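Local coordinates for Ycf54-like protein (Synechocystis sp. PCC 6803, PDB 5M2P) that is a component of Mg-protoporphyrin IX monomethyl ester cyclase and is required for forming protochlorophyllide, a chlorophyll precursor, at residues 12-17 with 45-50; 25-30 with 41-46; 50-53 with 59-62; 69-72 with 77-80. All coordinates share one frame; numbering follows the deposited sequence.

Contact 1. Residues 12-17 with 45-50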
loop_
_atom_site.group_PDB
_atom_site.type_symbol
_atom_site.label_atom_id
_atom_site.label_comp_id
_atom_site.label_asym_id
_atom_site.label_seq_id
_atom_site.Cartn_x
_atom_site.Cartn_y
_atom_site.Cartn_z
ATOM N N ALA A 12 6.404 0.864 -3.566
ATOM C CA ALA A 12 7.683 1.523 -3.617
ATOM C C ALA A 12 8.787 0.506 -3.294
ATOM O O ALA A 12 8.525 -0.556 -2.736
ATOM C CB ALA A 12 7.737 2.602 -2.541
ATOM N N SER A 13 10.031 0.887 -3.568
ATOM C CA SER A 13 11.163 0.168 -3.001
ATOM C C SER A 13 11.292 0.568 -1.532
ATOM O O SER A 13 10.940 1.662 -1.127
ATOM C CB SER A 13 12.455 0.482 -3.755
ATOM O OG SER A 13 12.857 1.828 -3.513
ATOM N N GLN A 14 11.842 -0.336 -0.717
ATOM C CA GLN A 14 12.163 0.008 0.663
ATOM C C GLN A 14 13.171 1.158 0.727
ATOM O O GLN A 14 13.035 2.048 1.532
ATOM C CB GLN A 14 12.628 -1.243 1.412
ATOM C CG GLN A 14 11.449 -2.226 1.554
ATOM C CD GLN A 14 11.842 -3.525 2.207
ATOM O OE1 GLN A 14 12.820 -3.581 2.965
ATOM N NE2 GLN A 14 11.094 -4.565 1.909
ATOM N N LYS A 15 14.162 1.119 -0.169
ATOM C CA LYS A 15 15.165 2.164 -0.281
ATOM C C LYS A 15 14.549 3.561 -0.503
ATOM O O LYS A 15 14.870 4.542 0.168
ATOM C CB LYS A 15 16.104 1.783 -1.440
ATOM C CG LYS A 15 17.273 2.706 -1.723
ATOM C CD LYS A 15 18.058 2.219 -2.945
ATOM C CE LYS A 15 19.321 3.050 -3.196
ATOM N NZ LYS A 15 20.302 2.345 -4.065
ATOM N N PHE A 16 13.610 3.638 -1.442
ATOM C CA PHE A 16 12.958 4.898 -1.757
ATOM C C PHE A 16 12.139 5.410 -0.611
ATOM O O PHE A 16 12.213 6.595 -0.237
ATOM C CB PHE A 16 12.098 4.745 -3.014
ATOM C CG PHE A 16 11.206 5.931 -3.292
ATOM C CD1 PHE A 16 11.711 7.059 -3.859
ATOM C CD2 PHE A 16 9.873 5.908 -2.987
ATOM C CE1 PHE A 16 10.909 8.138 -4.118
ATOM C CE2 PHE A 16 9.058 6.991 -3.266
ATOM C CZ PHE A 16 9.598 8.112 -3.783
ATOM N N LEU A 17 11.307 4.536 -0.043
ATOM C CA LEU A 17 10.430 5.015 0.992
ATOM C C LEU A 17 11.226 5.514 2.235
ATOM O O LEU A 17 10.803 6.421 2.941
ATOM C CB LEU A 17 9.419 3.939 1.323
ATOM C CG LEU A 17 8.139 4.467 1.889
ATOM C CD1 LEU A 17 7.445 5.377 0.901
ATOM C CD2 LEU A 17 7.282 3.290 2.260
ATOM N N GLN A 45 0.602 0.415 5.765
ATOM C CA GLN A 45 1.853 0.216 5.111
ATOM C C GLN A 45 2.243 -1.237 5.318
ATOM O O GLN A 45 2.279 -1.716 6.465
ATOM C CB GLN A 45 2.900 1.177 5.670
ATOM C CG GLN A 45 4.285 0.961 5.066
ATOM C CD GLN A 45 5.224 2.154 5.273
ATOM O OE1 GLN A 45 4.929 3.262 4.851
ATOM N NE2 GLN A 45 6.361 1.910 5.896
ATOM N N VAL A 46 2.504 -1.937 4.221
ATOM C CA VAL A 46 2.776 -3.374 4.240
ATOM C C VAL A 46 4.149 -3.592 3.650
ATOM O O VAL A 46 4.395 -3.290 2.495
ATOM C CB VAL A 46 1.724 -4.157 3.405
ATOM C CG1 VAL A 46 2.010 -5.658 3.458
ATOM C CG2 VAL A 46 0.311 -3.868 3.890
ATOM N N ILE A 47 5.051 -4.151 4.445
ATOM C CA ILE A 47 6.394 -4.455 3.995
ATOM C C ILE A 47 6.352 -5.758 3.187
ATOM O O ILE A 47 5.711 -6.739 3.593
ATOM C CB ILE A 47 7.363 -4.611 5.185
ATOM C CG1 ILE A 47 7.442 -3.313 5.990
ATOM C CG2 ILE A 47 8.739 -5.005 4.681
ATOM C CD1 ILE A 47 8.086 -3.465 7.355
ATOM N N GLN A 48 7.005 -5.771 2.037
ATOM C CA GLN A 48 7.089 -6.941 1.187
ATOM C C GLN A 48 5.721 -7.632 1.031
ATOM O O GLN A 48 5.554 -8.825 1.363
ATOM C CB GLN A 48 8.135 -7.930 1.717
ATOM C CG GLN A 48 8.753 -8.749 0.598
ATOM C CD GLN A 48 9.672 -7.961 -0.335
ATOM O OE1 GLN A 48 10.100 -6.856 -0.031
ATOM N NE2 GLN A 48 9.967 -8.545 -1.473
ATOM N N PRO A 49 4.748 -6.919 0.456
ATOM C CA PRO A 49 3.384 -7.471 0.461
ATOM C C PRO A 49 3.193 -8.791 -0.282
ATOM O O PRO A 49 3.622 -8.972 -1.414
ATOM C CB PRO A 49 2.574 -6.393 -0.259
ATOM C CG PRO A 49 3.606 -5.586 -1.022
ATOM C CD PRO A 49 4.806 -5.560 -0.110
ATOM N N ALA A 50 2.464 -9.698 0.363
ATOM C CA ALA A 50 2.108 -10.965 -0.254
ATOM C C ALA A 50 1.156 -10.812 -1.431
ATOM O O ALA A 50 1.086 -11.667 -2.305
ATOM C CB ALA A 50 1.478 -11.860 0.785
#
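Gln14, in the first turn of helix 14-18, meets Ile47 and Gln48 where edge strand 43-47 ends, a contact that bridges across strand 68-73 of the ferredoxin-like sheet. The helix starts directly from strand 5-13. Ser13 is its N-cap, and its OG accepts a hydrogen bond from Phe16 N at 2.9 Å, with an N-H...O angle of 154°. Beyond CG the Gln14 chain is extended (chi2 176°), which carries its amide toward the other strand. There NE2 lies 3.7 Å from Ile47 CG2. Gln48 turns its own chain at chi2, and its OE1 comes to 3.2 Å from Gln14 NE2. The two amide planes stand 77° apart. The clear bonds of both groups go to the strand between: Gln14 NE2 to Asn68 O, and Gln48 OE1 to Asn68 N. Gln48 NE2 is held by Glu66 O. Deeper in, Leu17 CD2 packs against the amide end of Gln45, 3.8 Å from its CD. Leu17 also rests on Val69 and Phe23. The chemistry implies an indirect link: the two glutamines are fixed mainly by backbone groups of residues 66-68, and direct contact between the segments is slight.

Contact 2. Residues 25-30 with 41-46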
loop_
_atom_site.group_PDB
_atom_site.type_symbol
_atom_site.label_atom_id
_atom_site.label_comp_id
_atom_site.label_asym_id
_atom_site.label_seq_id
_atom_site.Cartn_x
_atom_site.Cartn_y
_atom_site.Cartn_z
ATOM N N GLU A 25 5.852 10.718 8.140
ATOM C CA GLU A 25 5.265 11.523 9.211
ATOM C C GLU A 25 3.809 11.878 8.923
ATOM O O GLU A 25 2.982 11.894 9.826
ATOM C CB GLU A 25 6.087 12.812 9.472
ATOM C CG GLU A 25 5.519 13.731 10.553
ATOM C CD GLU A 25 5.374 13.037 11.894
ATOM O OE1 GLU A 25 6.282 12.263 12.272
ATOM O OE2 GLU A 25 4.347 13.261 12.568
ATOM N N VAL A 26 3.479 12.145 7.664
ATOM C CA VAL A 26 2.101 12.398 7.286
ATOM C C VAL A 26 1.242 11.183 7.600
ATOM O O VAL A 26 0.143 11.328 8.131
ATOM C CB VAL A 26 1.940 12.788 5.795
ATOM C CG1 VAL A 26 0.479 12.876 5.403
ATOM C CG2 VAL A 26 2.630 14.119 5.527
ATOM N N LEU A 27 1.754 9.993 7.294
ATOM C CA LEU A 27 0.982 8.771 7.576
ATOM C C LEU A 27 0.806 8.571 9.073
ATOM O O LEU A 27 -0.266 8.187 9.518
ATOM C CB LEU A 27 1.670 7.544 7.004
ATOM C CG LEU A 27 1.792 7.421 5.503
ATOM C CD1 LEU A 27 2.329 6.050 5.150
ATOM C CD2 LEU A 27 0.440 7.630 4.883
ATOM N N LYS A 28 1.861 8.801 9.853
ATOM C CA LYS A 28 1.738 8.712 11.326
ATOM C C LYS A 28 0.688 9.695 11.837
ATOM O O LYS A 28 -0.169 9.333 12.646
ATOM C CB LYS A 28 3.089 8.994 11.972
ATOM C CG LYS A 28 3.092 8.895 13.486
ATOM C CD LYS A 28 4.314 9.585 14.080
ATOM C CE LYS A 28 4.340 9.516 15.597
ATOM N NZ LYS A 28 5.016 8.270 16.056
ATOM N N GLU A 29 0.735 10.939 11.365
ATOM C CA GLU A 29 -0.250 11.927 11.777
ATOM C C GLU A 29 -1.652 11.546 11.363
ATOM O O GLU A 29 -2.606 11.779 12.101
ATOM C CB GLU A 29 0.109 13.317 11.251
ATOM C CG GLU A 29 1.239 13.959 12.044
ATOM C CD GLU A 29 0.925 14.006 13.536
ATOM O OE1 GLU A 29 -0.114 14.614 13.898
ATOM O OE2 GLU A 29 1.692 13.408 14.338
ATOM N N ARG A 30 -1.777 10.916 10.197
ATOM C CA ARG A 30 -3.087 10.488 9.727
ATOM C C ARG A 30 -3.643 9.375 10.635
ATOM O O ARG A 30 -4.803 9.415 11.008
ATOM C CB ARG A 30 -3.021 10.018 8.276
ATOM C CG ARG A 30 -4.370 9.754 7.628
ATOM C CD ARG A 30 -4.167 9.138 6.239
ATOM N NE ARG A 30 -5.413 8.844 5.508
ATOM C CZ ARG A 30 -6.112 9.752 4.826
ATOM N NH1 ARG A 30 -5.702 11.017 4.779
ATOM N NH2 ARG A 30 -7.223 9.400 4.201
ATOM N N ILE A 41 -9.259 2.825 10.821
ATOM C CA ILE A 41 -8.100 2.920 9.958
ATOM C C ILE A 41 -8.423 2.137 8.683
ATOM O O ILE A 41 -8.877 0.997 8.739
ATOM C CB ILE A 41 -6.858 2.301 10.638
ATOM C CG1 ILE A 41 -6.400 3.146 11.832
ATOM C CG2 ILE A 41 -5.729 2.142 9.632
ATOM C CD1 ILE A 41 -5.781 4.474 11.499
ATOM N N ASP A 42 -8.224 2.775 7.535
ATOM C CA ASP A 42 -8.496 2.165 6.225
ATOM C C ASP A 42 -7.302 2.315 5.290
ATOM O O ASP A 42 -7.461 2.277 4.065
ATOM C CB ASP A 42 -9.763 2.751 5.602
ATOM C CG ASP A 42 -9.638 4.227 5.273
ATOM O OD1 ASP A 42 -8.628 4.860 5.643
ATOM O OD2 ASP A 42 -10.576 4.741 4.615
ATOM N N PHE A 43 -6.113 2.463 5.862
ATOM C CA PHE A 43 -4.878 2.553 5.096
ATOM C C PHE A 43 -3.794 1.936 5.950
ATOM O O PHE A 43 -3.836 2.035 7.174
ATOM C CB PHE A 43 -4.520 4.016 4.731
ATOM C CG PHE A 43 -4.268 4.881 5.929
ATOM C CD1 PHE A 43 -5.316 5.417 6.663
ATOM C CD2 PHE A 43 -2.968 5.115 6.382
ATOM C CE1 PHE A 43 -5.077 6.151 7.821
ATOM C CE2 PHE A 43 -2.737 5.860 7.516
ATOM C CZ PHE A 43 -3.796 6.392 8.234
ATOM N N TRP A 44 -2.822 1.332 5.289
ATOM C CA TRP A 44 -1.803 0.538 5.930
ATOM C C TRP A 44 -0.531 0.574 5.095
ATOM O O TRP A 44 -0.574 0.670 3.881
ATOM C CB TRP A 44 -2.252 -0.922 6.081
ATOM C CG TRP A 44 -3.630 -1.113 6.661
ATOM C CD1 TRP A 44 -3.949 -1.291 7.970
ATOM C CD2 TRP A 44 -4.861 -1.123 5.941
ATOM N NE1 TRP A 44 -5.297 -1.402 8.102
ATOM C CE2 TRP A 44 -5.883 -1.314 6.875
ATOM C CE3 TRP A 44 -5.203 -0.988 4.588
ATOM C CZ2 TRP A 44 -7.227 -1.374 6.505
ATOM C CZ3 TRP A 44 -6.530 -1.049 4.225
ATOM C CH2 TRP A 44 -7.520 -1.256 5.180
ATOM N N GLN A 45 0.602 0.415 5.765
ATOM C CA GLN A 45 1.853 0.216 5.111
ATOM C C GLN A 45 2.243 -1.237 5.318
ATOM O O GLN A 45 2.279 -1.716 6.465
ATOM C CB GLN A 45 2.900 1.177 5.670
ATOM C CG GLN A 45 4.285 0.961 5.066
ATOM C CD GLN A 45 5.224 2.154 5.273
ATOM O OE1 GLN A 45 4.929 3.262 4.851
ATOM N NE2 GLN A 45 6.361 1.910 5.896
ATOM N N VAL A 46 2.504 -1.937 4.221
ATOM C CA VAL A 46 2.776 -3.374 4.240
ATOM C C VAL A 46 4.149 -3.592 3.650
ATOM O O VAL A 46 4.395 -3.290 2.495
ATOM C CB VAL A 46 1.724 -4.157 3.405
ATOM C CG1 VAL A 46 2.010 -5.658 3.458
ATOM C CG2 VAL A 46 0.311 -3.868 3.890
HETATM O O HOH W 1 -7.276 6.400 3.794
#
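Asp42 OD1 accepts two bonds, one from Tyr34 OH of the same helix as Arg30 and one from a water that leads to Arg30 itself. The water stands 2.8 Å from Asp42 OD1 and 3.0 Å from Arg30 NH2. It accepts from the arginine and donates to the aspartate. The charged groups themselves stay apart, with Arg30 NH2 5.0 Å from Asp42 OD1. The rest of the arginine lies over Phe43. Its chain is extended, with CG opposite the backbone N (chi1 -171°), and this lays the methylenes along one ring face. Arg30 CD makes a CH-pi contact, 3.6 Å from the centroid of the Phe43 ring and 20° off its normal. It leans toward the rim, 3.4 Å from Phe43 CZ. The guanidinium is turned 72° from the ring plane and meets Phe43 with its edge. Any cation-pi attraction is weak, for Arg30 CZ is 5.1 Å from the ring centroid. Leu27 O sits at the ring edge, 3.9 Å from Phe43 CE2. Leu27 also turns CD1 to the amide end of Gln45. Tyr34 meets Phe43 edge-to-face. The chemistry thus divides along one side chain: methylenes join helix 21-36 to the aromatic core, while the guanidinium packs beside Phe43 and Phe78, and its NH2 reaches Asp42 through one water, which probably steadies the charge.

Contact 3. Residues 50-53 with 59-62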
loop_
_atom_site.group_PDB
_atom_site.type_symbol
_atom_site.label_atom_id
_atom_site.label_comp_id
_atom_site.label_asym_id
_atom_site.label_seq_id
_atom_site.Cartn_x
_atom_site.Cartn_y
_atom_site.Cartn_z
ATOM N N ALA A 50 2.464 -9.698 0.363
ATOM C CA ALA A 50 2.108 -10.965 -0.254
ATOM C C ALA A 50 1.156 -10.812 -1.431
ATOM O O ALA A 50 1.086 -11.667 -2.305
ATOM C CB ALA A 50 1.478 -11.860 0.785
ATOM N N PHE A 51 0.401 -9.716 -1.481
ATOM C CA PHE A 51 -0.526 -9.547 -2.619
ATOM C C PHE A 51 0.169 -9.533 -3.969
ATOM O O PHE A 51 -0.439 -9.854 -4.989
ATOM C CB PHE A 51 -1.469 -8.331 -2.459
ATOM C CG PHE A 51 -0.816 -6.958 -2.574
ATOM C CD1 PHE A 51 -0.321 -6.484 -3.784
ATOM C CD2 PHE A 51 -0.792 -6.094 -1.478
ATOM C CE1 PHE A 51 0.211 -5.202 -3.895
ATOM C CE2 PHE A 51 -0.232 -4.828 -1.587
ATOM C CZ PHE A 51 0.255 -4.394 -2.787
ATOM N N LEU A 52 1.455 -9.183 -3.977
ATOM C CA LEU A 52 2.186 -9.076 -5.215
ATOM C C LEU A 52 2.349 -10.405 -5.929
ATOM O O LEU A 52 2.676 -10.420 -7.115
ATOM C CB LEU A 52 3.542 -8.433 -4.943
ATOM C CG LEU A 52 4.242 -7.724 -6.083
ATOM C CD1 LEU A 52 3.333 -6.719 -6.798
ATOM C CD2 LEU A 52 5.471 -7.063 -5.490
ATOM N N ASN A 53 2.115 -11.524 -5.213
ATOM C CA ASN A 53 2.204 -12.851 -5.821
ATOM C C ASN A 53 0.926 -13.292 -6.561
ATOM O O ASN A 53 0.892 -14.336 -7.198
ATOM C CB ASN A 53 2.531 -13.906 -4.764
ATOM C CG ASN A 53 3.936 -13.810 -4.244
ATOM O OD1 ASN A 53 4.826 -13.234 -4.883
ATOM N ND2 ASN A 53 4.137 -14.342 -3.041
ATOM N N GLU A 59 2.105 -8.253 -13.791
ATOM C CA GLU A 59 2.802 -7.141 -14.458
ATOM C C GLU A 59 3.515 -6.289 -13.416
ATOM O O GLU A 59 4.662 -5.911 -13.570
ATOM C CB GLU A 59 1.825 -6.258 -15.264
ATOM C CG GLU A 59 2.458 -5.002 -15.860
ATOM C CD GLU A 59 1.457 -4.048 -16.480
ATOM O OE1 GLU A 59 0.340 -4.468 -16.824
ATOM O OE2 GLU A 59 1.804 -2.861 -16.634
ATOM N N ALA A 60 2.811 -5.978 -12.342
ATOM C CA ALA A 60 3.406 -5.217 -11.250
ATOM C C ALA A 60 4.612 -5.924 -10.653
ATOM O O ALA A 60 5.655 -5.312 -10.433
ATOM C CB ALA A 60 2.386 -4.900 -10.165
ATOM N N LYS A 61 4.476 -7.222 -10.386
ATOM C CA LYS A 61 5.577 -7.977 -9.796
ATOM C C LYS A 61 6.797 -7.971 -10.720
ATOM O O LYS A 61 7.939 -7.854 -10.265
ATOM C CB LYS A 61 5.155 -9.410 -9.464
ATOM C CG LYS A 61 6.272 -10.158 -8.786
ATOM C CD LYS A 61 5.838 -11.494 -8.253
ATOM C CE LYS A 61 6.995 -12.172 -7.549
ATOM N NZ LYS A 61 6.638 -13.554 -7.151
ATOM N N ALA A 62 6.552 -8.091 -12.013
ATOM C CA ALA A 62 7.625 -8.057 -13.006
ATOM C C ALA A 62 8.372 -6.732 -13.080
ATOM O O ALA A 62 9.492 -6.670 -13.550
ATOM C CB ALA A 62 7.059 -8.380 -14.371
#
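Lys61 runs its first three methylenes along Leu52 and its end along Asn53. CG is opposite the backbone N (chi1 -177°) and the chain beyond is straight. CB lies 3.6 Å from Leu52 O and 3.9 Å from Leu52 CG. CG passes the same carbonyl oxygen at slightly longer range. CD comes to 3.5 Å from Leu52 O. CE has moved on to the Asn53 amide, 3.6 Å from its OD1. NZ then donates to Asn53 OD1 at 2.9 Å. The nitrogen stands above the carbonyl plane, 36° out of it, and the C=O...N angle is 143°. This bond lies near the surface, at the outer end of the contact. At the inner end, Leu52 CD1 packs on Ala60 CB at 3.9 Å. Leu52 also touches Leu11 and Asn68, and Ala60 touches Tyr9, so this apolar end faces the sheet. Segment 50-53 is a 3-10 turn, closed by Asn53 N to Ala50 O at 3.1 Å. The turn and short helix 58-63 form the link between strands 43-47 and 68-73. They cover the sheet face opposite helices 21-36 and 76-86, an elaboration of the plain hairpin of a ferredoxin-like fold.

Contact 4. Residues 69-72 with 77-80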
loop_
_atom_site.group_PDB
_atom_site.type_symbol
_atom_site.label_atom_id
_atom_site.label_comp_id
_atom_site.label_asym_id
_atom_site.label_seq_id
_atom_site.Cartn_x
_atom_site.Cartn_y
_atom_site.Cartn_z
ATOM N N VAL A 69 7.588 -2.334 -0.623
ATOM C CA VAL A 69 6.728 -1.909 0.463
ATOM C C VAL A 69 5.551 -1.184 -0.178
ATOM O O VAL A 69 5.750 -0.394 -1.100
ATOM C CB VAL A 69 7.446 -0.989 1.468
ATOM C CG1 VAL A 69 8.232 0.092 0.773
ATOM C CG2 VAL A 69 6.499 -0.417 2.524
ATOM N N ALA A 70 4.338 -1.518 0.257
ATOM C CA ALA A 70 3.146 -0.880 -0.286
ATOM C C ALA A 70 2.442 -0.013 0.725
ATOM O O ALA A 70 2.314 -0.356 1.905
ATOM C CB ALA A 70 2.169 -1.944 -0.798
ATOM N N ILE A 71 1.868 1.074 0.225
ATOM C CA ILE A 71 0.802 1.770 0.914
ATOM C C ILE A 71 -0.498 1.263 0.302
ATOM O O ILE A 71 -0.685 1.305 -0.911
ATOM C CB ILE A 71 0.914 3.304 0.782
ATOM C CG1 ILE A 71 2.324 3.798 1.125
ATOM C CG2 ILE A 71 -0.126 3.972 1.658
ATOM C CD1 ILE A 71 2.809 3.430 2.491
ATOM N N VAL A 72 -1.357 0.726 1.151
ATOM C CA VAL A 72 -2.608 0.074 0.741
ATOM C C VAL A 72 -3.746 0.814 1.399
ATOM O O VAL A 72 -3.675 1.170 2.568
ATOM C CB VAL A 72 -2.609 -1.396 1.218
ATOM C CG1 VAL A 72 -3.895 -2.115 0.826
ATOM C CG2 VAL A 72 -1.376 -2.094 0.685
ATOM N N SER A 77 -9.132 7.671 -3.093
ATOM C CA SER A 77 -8.625 9.025 -3.193
ATOM C C SER A 77 -7.344 9.207 -2.393
ATOM O O SER A 77 -6.500 10.012 -2.773
ATOM C CB SER A 77 -9.686 10.021 -2.789
ATOM O OG SER A 77 -10.045 9.921 -1.441
ATOM N N PHE A 78 -7.157 8.433 -1.330
ATOM C CA PHE A 78 -5.938 8.491 -0.555
ATOM C C PHE A 78 -4.764 7.997 -1.388
ATOM O O PHE A 78 -3.694 8.597 -1.401
ATOM C CB PHE A 78 -6.083 7.704 0.751
ATOM C CG PHE A 78 -4.834 7.690 1.558
ATOM C CD1 PHE A 78 -4.324 8.867 2.077
ATOM C CD2 PHE A 78 -4.137 6.514 1.783
ATOM C CE1 PHE A 78 -3.163 8.876 2.806
ATOM C CE2 PHE A 78 -2.961 6.524 2.531
ATOM C CZ PHE A 78 -2.483 7.716 3.039
ATOM N N ILE A 79 -4.961 6.926 -2.144
ATOM C CA ILE A 79 -3.879 6.408 -2.982
ATOM C C ILE A 79 -3.578 7.324 -4.158
ATOM O O ILE A 79 -2.445 7.433 -4.560
ATOM C CB ILE A 79 -4.125 4.931 -3.370
ATOM C CG1 ILE A 79 -4.205 4.053 -2.113
ATOM C CG2 ILE A 79 -3.035 4.425 -4.297
ATOM C CD1 ILE A 79 -2.942 4.005 -1.301
ATOM N N VAL A 80 -4.580 8.029 -4.678
ATOM C CA VAL A 80 -4.333 9.029 -5.699
ATOM C C VAL A 80 -3.358 10.075 -5.135
ATOM O O VAL A 80 -2.384 10.460 -5.803
ATOM C CB VAL A 80 -5.659 9.704 -6.146
ATOM C CG1 VAL A 80 -5.376 10.929 -7.005
ATOM C CG2 VAL A 80 -6.508 8.697 -6.895
#
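Segment 69-72 of strand 68-73 passes the first turn of helix 76-86 with Val72 and Ile79 nearest, their CA atoms 7.5 Å apart. A short turn joins the two elements. Ile71 is the strand residue whose side chain carries the contact, and its CG2 branch does the touching. This methyl lies opposite the backbone N and points at the helix. It meets Phe78 CE2 at 3.9 Å and Ile79 CD1 at 4.1 Å. The Phe78 side chain crosses that of Ile71 at about a right angle. Its own CG is opposite the backbone N (chi1 178°), which swings the ring down to the sheet. Ile79 reaches the strand with its end. CD1 lies over the Ile71-Val72 peptide, 3.5 Å from Ile71 O. The contact is apolar and buried. Val72 turns its CB away, to the other face of the sheet, where Phe51 covers it. On the near face Leu27 and Phe23 of helix 21-36 also pack on Ile71, and Phe78 meets the ring of Phe43. Strand 68-73 lies between 43-47 and 5-13, and helix 76-86 leads from it past 5-13 to strand 90-96, as in a split beta-alpha-beta unit.

In the fold
Contact 4 is the buried centre, apolar throughout. Contact 2 joins the other long helix to the same sheet face and is partly buried: its aromatic part continues the core of contact 4 through Phe78, while its charged end is linked to Asp42 through a water. Contacts 1 and 2 share strand 43-47, through Gln45. Contact 1 lies near the surface and relies on amides bound to backbone. Contact 3 is partly buried on the opposite sheet face, about 22 Å from contact 2 between centres, and ends in a lysine-asparagine hydrogen bond. Strand 68-73 ties them together: it pairs with segments of contacts 1 and 2, and Phe51 of contact 3 packs on Ala70 and Val72.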